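Local coordinates for protein alpha-1,3-glucanase (Streptomyces thermodiastaticus, PDB 7C7D) that hydrolyses alpha-1,3-glucosidic bonds in alpha-1,3-glucans, as the catalytic unit of a thermostable glycoside hydrolase of family GH87, at residues S208-D213 and W241-D246; V259-A264 and V286-F291. All blocks are in the same frame, centred on the assembly; numbering follows the deposited sequence. Where two conformers were deposited one is given.

Contact 1. Residues S208-D213 and W241-D246; sequences SVSVTD and WIPPGD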
# COMPACT_ATOMS: atom_id res chain seq x y z
N SER A 208 -29.66 -5.44 16.28
CA SER A 208 -29.25 -5.14 14.92
C SER A 208 -30.27 -5.68 13.91
O SER A 208 -31.06 -6.59 14.21
CB SER A 208 -27.86 -5.71 14.63
OG SER A 208 -27.84 -7.11 14.83
N VAL A 209 -30.26 -5.09 12.72
CA VAL A 209 -31.14 -5.48 11.63
C VAL A 209 -30.32 -6.30 10.64
O VAL A 209 -29.35 -5.79 10.07
CB VAL A 209 -31.73 -4.24 10.93
CG1 VAL A 209 -32.56 -4.64 9.72
CG2 VAL A 209 -32.54 -3.41 11.91
N SER A 210 -30.70 -7.55 10.43
CA SER A 210 -29.96 -8.42 9.53
C SER A 210 -30.35 -8.16 8.08
O SER A 210 -31.53 -8.01 7.76
CB SER A 210 -30.22 -9.88 9.87
OG SER A 210 -29.63 -10.74 8.91
N VAL A 211 -29.34 -8.12 7.20
CA VAL A 211 -29.61 -7.96 5.77
C VAL A 211 -30.41 -9.13 5.22
O VAL A 211 -31.18 -8.97 4.27
CB VAL A 211 -28.31 -7.73 4.96
CG1 VAL A 211 -27.65 -6.44 5.36
CG2 VAL A 211 -27.35 -8.90 5.13
N THR A 212 -30.24 -10.33 5.79
CA THR A 212 -31.00 -11.47 5.29
C THR A 212 -32.48 -11.36 5.64
O THR A 212 -33.32 -11.89 4.91
CB THR A 212 -30.41 -12.79 5.80
OG1 THR A 212 -30.34 -12.78 7.23
CG2 THR A 212 -29.01 -12.99 5.22
N ASP A 213 -32.81 -10.67 6.73
CA ASP A 213 -34.21 -10.41 7.03
C ASP A 213 -34.84 -9.43 6.05
O ASP A 213 -36.07 -9.39 5.93
CB ASP A 213 -34.35 -9.88 8.46
CG ASP A 213 -34.05 -10.94 9.51
OD1 ASP A 213 -33.96 -12.13 9.14
OD2 ASP A 213 -33.92 -10.59 10.70
N TRP A 241 -26.58 -5.88 10.43
CA TRP A 241 -25.80 -7.09 10.61
C TRP A 241 -25.71 -7.83 9.28
O TRP A 241 -26.72 -8.01 8.59
CB TRP A 241 -26.48 -7.99 11.64
CG TRP A 241 -25.84 -9.33 11.81
CD1 TRP A 241 -26.41 -10.54 11.53
CD2 TRP A 241 -24.54 -9.60 12.33
NE1 TRP A 241 -25.53 -11.56 11.84
CE2 TRP A 241 -24.37 -11.01 12.33
CE3 TRP A 241 -23.49 -8.80 12.79
CZ2 TRP A 241 -23.20 -11.62 12.77
CZ3 TRP A 241 -22.33 -9.41 13.23
CH2 TRP A 241 -22.20 -10.81 13.22
N ILE A 242 -24.50 -8.25 8.93
CA ILE A 242 -24.25 -9.05 7.73
C ILE A 242 -23.84 -10.44 8.20
O ILE A 242 -22.68 -10.64 8.59
CB ILE A 242 -23.15 -8.43 6.86
CG1 ILE A 242 -23.45 -6.97 6.51
CG2 ILE A 242 -22.96 -9.25 5.59
CD1 ILE A 242 -22.27 -6.25 5.86
N PRO A 243 -24.74 -11.42 8.18
CA PRO A 243 -24.38 -12.78 8.62
C PRO A 243 -23.31 -13.38 7.72
O PRO A 243 -23.12 -12.92 6.59
CB PRO A 243 -25.70 -13.56 8.49
CG PRO A 243 -26.78 -12.52 8.42
CD PRO A 243 -26.15 -11.32 7.79
N PRO A 244 -22.61 -14.42 8.19
CA PRO A 244 -21.68 -15.14 7.31
C PRO A 244 -22.35 -15.54 6.01
O PRO A 244 -23.50 -15.99 5.98
CB PRO A 244 -21.30 -16.37 8.14
CG PRO A 244 -21.44 -15.91 9.56
CD PRO A 244 -22.59 -14.94 9.57
N GLY A 245 -21.63 -15.36 4.91
CA GLY A 245 -22.18 -15.67 3.60
C GLY A 245 -21.45 -14.88 2.53
O GLY A 245 -20.48 -14.17 2.80
N ASP A 246 -21.95 -15.04 1.31
CA ASP A 246 -21.45 -14.32 0.15
C ASP A 246 -22.60 -13.52 -0.43
O ASP A 246 -23.67 -14.07 -0.69
CB ASP A 246 -20.92 -15.29 -0.91
CG ASP A 246 -19.63 -15.98 -0.48
OD1 ASP A 246 -18.54 -15.38 -0.64
OD2 ASP A 246 -19.71 -17.11 0.03
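Trp241 meets the 208-213 segment with its backbone at two points, one on each side of Ser210, its partner in a single parallel beta bridge. Trp241 N-H bonds to Val209 O, N to O 2.8 Å. Trp241 O receives the N-H of Val211, 3.0 Å from Val211 N, and the CA-H of Ser210 leans on the same oxygen. Trp241 CB lies 3.6 Å from Ser208 OG, a hydroxyl held by Pro205 O and Gln204. Beyond CB, a CG anti to the backbone N (chi1 174°) leads the indole away from the 208-213 segment. Ser210 OG lies farther along, at the indole edge and near its plane, while Pro243 N sits above one ring face, offset toward the rim.

This short pairing belongs to the start of a right-handed parallel beta-helix, the pectate lyase-like fold, and the connection between the two segments includes helix 225-234. Phe228 and Ala231 of that helix touch Val211.

Both methyls of Val211 lie on one side of the bond made by its N-H, near Trp241 O. Val211 CG2 packs obliquely against Pro243 CD at 3.8 Å, and Val211 CG1 reaches Ile242 CG1 more loosely at 4.4 Å. A chi1 of -64° puts CG2 between the backbone N and the carbonyl carbon, on the Pro243 side. Pro243 also presents CG to two hydroxyls. Ser210 OG comes within 3.4 Å of Pro243 CG, and Thr212 reaches toward the same ring carbon with OG1 and CG2. Those two hydroxyls share a hydrogen bond (Ser210 OG to Thr212 OG1, 2.7 Å), which pairs their polar atoms beside the apolar ring.

Contact 2. Residues V259-A264 and V286-F291; sequences VTLQGA and VHLKDF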
# COMPACT_ATOMS: atom_id res chain seq x y z
N VAL A 259 -25.22 4.86 10.54
CA VAL A 259 -25.40 3.42 10.52
C VAL A 259 -24.05 2.75 10.71
O VAL A 259 -23.02 3.25 10.27
CB VAL A 259 -26.10 2.96 9.21
CG1 VAL A 259 -25.14 3.04 8.02
CG2 VAL A 259 -26.67 1.55 9.37
N THR A 260 -24.08 1.61 11.39
CA THR A 260 -22.96 0.69 11.45
C THR A 260 -23.31 -0.51 10.58
O THR A 260 -24.39 -1.09 10.72
CB THR A 260 -22.72 0.24 12.89
OG1 THR A 260 -22.29 1.35 13.68
CG2 THR A 260 -21.68 -0.87 12.95
N LEU A 261 -22.43 -0.82 9.64
CA LEU A 261 -22.56 -2.02 8.82
C LEU A 261 -21.51 -3.00 9.34
O LEU A 261 -20.31 -2.79 9.17
CB LEU A 261 -22.32 -1.68 7.35
CG LEU A 261 -22.73 -2.67 6.26
CD1 LEU A 261 -24.13 -3.18 6.49
CD2 LEU A 261 -22.62 -2.01 4.90
N GLN A 262 -21.98 -4.06 10.00
CA GLN A 262 -21.10 -4.95 10.74
C GLN A 262 -21.28 -6.39 10.27
O GLN A 262 -22.40 -6.92 10.27
CB GLN A 262 -21.40 -4.87 12.23
CG GLN A 262 -20.57 -5.83 13.06
CD GLN A 262 -20.66 -5.54 14.53
OE1 GLN A 262 -21.23 -4.52 14.93
NE2 GLN A 262 -20.11 -6.43 15.35
N GLY A 263 -20.16 -7.01 9.88
CA GLY A 263 -20.14 -8.42 9.58
C GLY A 263 -19.64 -9.25 10.76
O GLY A 263 -19.33 -8.75 11.84
N ALA A 264 -19.57 -10.56 10.52
CA ALA A 264 -19.11 -11.52 11.51
C ALA A 264 -17.60 -11.69 11.49
O ALA A 264 -17.08 -12.54 12.23
CB ALA A 264 -19.78 -12.88 11.25
N VAL A 286 -20.93 6.82 10.06
CA VAL A 286 -20.92 5.55 9.37
C VAL A 286 -19.78 4.73 9.96
O VAL A 286 -18.65 5.21 10.05
CB VAL A 286 -20.68 5.75 7.86
CG1 VAL A 286 -20.55 4.40 7.18
CG2 VAL A 286 -21.78 6.59 7.25
N HIS A 287 -20.07 3.49 10.33
CA HIS A 287 -19.04 2.59 10.82
C HIS A 287 -19.10 1.30 10.03
O HIS A 287 -20.04 0.52 10.17
CB HIS A 287 -19.20 2.36 12.32
CG HIS A 287 -19.27 3.65 13.08
ND1 HIS A 287 -18.16 4.42 13.34
CD2 HIS A 287 -20.33 4.33 13.58
CE1 HIS A 287 -18.53 5.51 13.99
NE2 HIS A 287 -19.84 5.48 14.15
N LEU A 288 -18.10 1.08 9.17
CA LEU A 288 -17.99 -0.15 8.40
C LEU A 288 -17.03 -1.06 9.14
O LEU A 288 -15.89 -0.67 9.42
CB LEU A 288 -17.48 0.15 6.98
CG LEU A 288 -18.23 1.23 6.20
CD1 LEU A 288 -17.62 1.41 4.80
CD2 LEU A 288 -19.70 0.88 6.09
N LYS A 289 -17.49 -2.26 9.50
CA LYS A 289 -16.74 -3.11 10.41
C LYS A 289 -16.83 -4.58 10.02
O LYS A 289 -17.94 -5.11 9.86
CB LYS A 289 -17.26 -3.01 11.86
CG LYS A 289 -17.28 -1.63 12.47
CD LYS A 289 -17.77 -1.72 13.92
CE LYS A 289 -17.59 -0.41 14.64
NZ LYS A 289 -18.19 -0.42 16.01
N ASP A 290 -15.68 -5.24 9.97
CA ASP A 290 -15.60 -6.70 10.08
C ASP A 290 -16.31 -7.43 8.94
O ASP A 290 -16.99 -8.43 9.17
CB ASP A 290 -16.08 -7.20 11.44
CG ASP A 290 -15.43 -6.46 12.60
OD1 ASP A 290 -14.29 -5.99 12.45
OD2 ASP A 290 -16.07 -6.37 13.67
N PHE A 291 -16.17 -6.94 7.71
CA PHE A 291 -16.57 -7.71 6.55
C PHE A 291 -15.56 -7.53 5.43
O PHE A 291 -14.63 -6.73 5.53
CB PHE A 291 -18.05 -7.51 6.11
CG PHE A 291 -18.42 -6.12 5.65
CD1 PHE A 291 -18.65 -5.10 6.57
CD2 PHE A 291 -18.63 -5.85 4.30
CE1 PHE A 291 -19.04 -3.83 6.15
CE2 PHE A 291 -19.02 -4.59 3.87
CZ PHE A 291 -19.23 -3.58 4.79
O HOH W 1 -20.58 0.75 15.90
O HOH W 2 -18.05 -8.43 14.27
O HOH W 3 -20.70 -1.86 16.71
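Val259 to Gln262 pair in register with Val286 to Lys289 as parallel strands, their axes 4.7 Å apart and 3° from exact alignment. Val259 O, Leu261 N, Leu261 O and Gly263 N take turns across the gap, bonding His287 N, His287 O, Lys289 N and Lys289 O; the shortest, Leu261 N to His287 O, is 2.8 Å.

On the face with Thr260 and His287, Thr260 OG1 touches His287 CB at 3.5 Å and lies near the imidazole plane at its edge; His287 ND1 bonds Ser318. The extended Lys289 chain passes Thr260 CG2, and its NZ reaches one water bound to Thr260 OG1 and a second bound to Gln262 OE1. A third water joins Gln262 NE2, Gly263 O and Asp290 OD2.

Successive coils of a parallel beta-helix stack in this way, and the face with Leu261 and Leu288 supplies apolar filling. There Leu261 CB rests 3.9 Å from Leu288 CD2. Phe291, with CG between its backbone N and carbonyl carbon (chi1 64°), turns its ring edge to Leu261 O, 3.4 Å from Phe291 CE1. In one of two Leu261 conformers, Leu261 CD2 lies 3.7 Å from Phe291 CZ, the side chains crossing at about a right angle. Val271 and Met322 touch the ring too. Cut back to an alanine, this position would probably lose the ring that fills the space beside Leu261, leaving a gap there. At Gly263 a CB would collide with Asp290 O.

Strands 238-242 and 259-263 are neighbours in the beta-helix, and their pairing lies between the two contacts and joins them; the contact centres are about 11 Å apart. They meet directly: Ile242 N probably bonds Gln262 O at 2.8 Å, and the Trp241 indole packs on Gly263 and Ala264. Contact 1, near the N-terminal end of the beta-helix, is partly buried, and its short pairing is backed by helix 225-234, with proline, valine and hydroxyl packing beside it. Contact 2 is buried and more extensive, with a clear division of labour, apolar on one face and water-linked on the other, and its strand 286-289 is in turn paired with strand 318-320.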